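PDB 5IFF: uncharacterized protein from Pyrococcus abyssi, which acts as a restriction DNA glycosylase, R.PabI, that also binds nonspecific double-stranded DNA. Local coordinates for residues S6-N9 and V14-P17. The protein carries 2 engineered substitutions. Numbering follows the deposited sequence.
Sequences SFEN and VRLP
Arg15 meets Glu8 across the hairpin of strands 4-8 and 11-17. One residue earlier, Val14 CA lies 6.4 Å from Ser6 CA, the closest approach of the two backbones by CA atoms, but the Val14 side chain turns from strand 4-8 and packs on Trp58 and Val186. Arg15 carries the contact. Its chain runs extended from CG to NE and crosses the Glu8 side chain at about a right angle. Arg15 NH1 donates to Glu8 OE2 at 2.7 Å, a salt bridge. The bond lies close to the guanidinium plane and uses the syn lone pair of OE2. The second arm, Arg15 NH2 to Glu8 OE1, is weak at 3.4 Å, so the pairing is lopsided. The carboxylate and guanidinium planes are 32° apart. Ser6 OG donates to Glu8 OE2 at 2.6 Å, from above the carboxylate plane. A water donates to Ser6 OG at 2.9 Å and accepts from Arg15 NH1 at 3.0 Å, closing a small ring of polar atoms. Glu8 OE2 is thus held by two donors, which probably limits the movement of the carboxylate. Its negative charge is probably stabilised by Arg15, and the polar network ties the two hairpin strands together at the protein surface through their side chains.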
# COMPACT_ATOMS: atom_id res chain seq x y z
N SER A 6 17.54 -0.89 24.68
CA SER A 6 17.41 -1.00 26.13
C SER A 6 18.73 -0.65 26.81
O SER A 6 19.76 -0.55 26.15
CB SER A 6 16.96 -2.41 26.52
OG SER A 6 17.95 -3.34 26.10
N PHE A 7 18.68 -0.42 28.13
CA PHE A 7 19.88 -0.35 28.94
C PHE A 7 20.08 -1.68 29.65
O PHE A 7 19.19 -2.13 30.37
CB PHE A 7 19.80 0.81 29.96
CG PHE A 7 20.97 0.84 30.92
CD1 PHE A 7 22.19 1.39 30.53
CD2 PHE A 7 20.86 0.28 32.19
CE1 PHE A 7 23.27 1.40 31.39
CE2 PHE A 7 21.94 0.28 33.07
CZ PHE A 7 23.15 0.83 32.67
N GLU A 8 21.24 -2.32 29.43
CA GLU A 8 21.61 -3.58 30.09
C GLU A 8 23.08 -3.65 30.46
O GLU A 8 23.95 -3.38 29.61
CB GLU A 8 21.32 -4.78 29.17
CG GLU A 8 19.89 -4.99 28.86
CD GLU A 8 19.68 -5.90 27.68
OE1 GLU A 8 20.53 -6.80 27.41
OE2 GLU A 8 18.65 -5.72 27.03
N ASN A 9 23.36 -4.02 31.70
CA ASN A 9 24.72 -4.29 32.16
C ASN A 9 25.68 -3.18 31.75
O ASN A 9 26.71 -3.44 31.13
CB ASN A 9 25.20 -5.64 31.60
CG ASN A 9 24.20 -6.76 31.88
OD1 ASN A 9 23.72 -7.42 30.95
ND2 ASN A 9 23.89 -6.98 33.16
N VAL A 14 20.86 -2.68 21.40
CA VAL A 14 19.75 -2.66 20.44
C VAL A 14 19.53 -4.04 19.88
O VAL A 14 20.50 -4.73 19.49
CB VAL A 14 19.99 -1.67 19.31
CG1 VAL A 14 18.74 -1.59 18.39
CG2 VAL A 14 20.22 -0.30 19.89
N ARG A 15 18.28 -4.48 19.86
CA ARG A 15 18.01 -5.77 19.22
C ARG A 15 17.37 -5.52 17.84
O ARG A 15 16.44 -4.69 17.70
CB ARG A 15 17.13 -6.63 20.12
CG ARG A 15 17.86 -7.07 21.38
CD ARG A 15 17.04 -7.97 22.26
NE ARG A 15 17.85 -8.70 23.26
CZ ARG A 15 18.38 -8.16 24.34
NH1 ARG A 15 18.20 -6.86 24.60
NH2 ARG A 15 19.08 -8.90 25.18
N LEU A 16 17.95 -6.18 16.84
CA LEU A 16 17.68 -5.92 15.43
C LEU A 16 17.29 -7.19 14.71
O LEU A 16 17.95 -8.23 14.87
CB LEU A 16 18.91 -5.31 14.76
CG LEU A 16 19.36 -3.95 15.31
CD1 LEU A 16 20.67 -3.61 14.72
CD2 LEU A 16 18.36 -2.88 14.92
N PRO A 17 16.23 -7.10 13.90
CA PRO A 17 15.82 -8.21 13.03
C PRO A 17 16.83 -8.40 11.92
O PRO A 17 17.39 -7.45 11.35
CB PRO A 17 14.49 -7.74 12.45
CG PRO A 17 14.64 -6.24 12.41
CD PRO A 17 15.45 -5.88 13.64
O HOH W 1 17.21 -4.33 23.44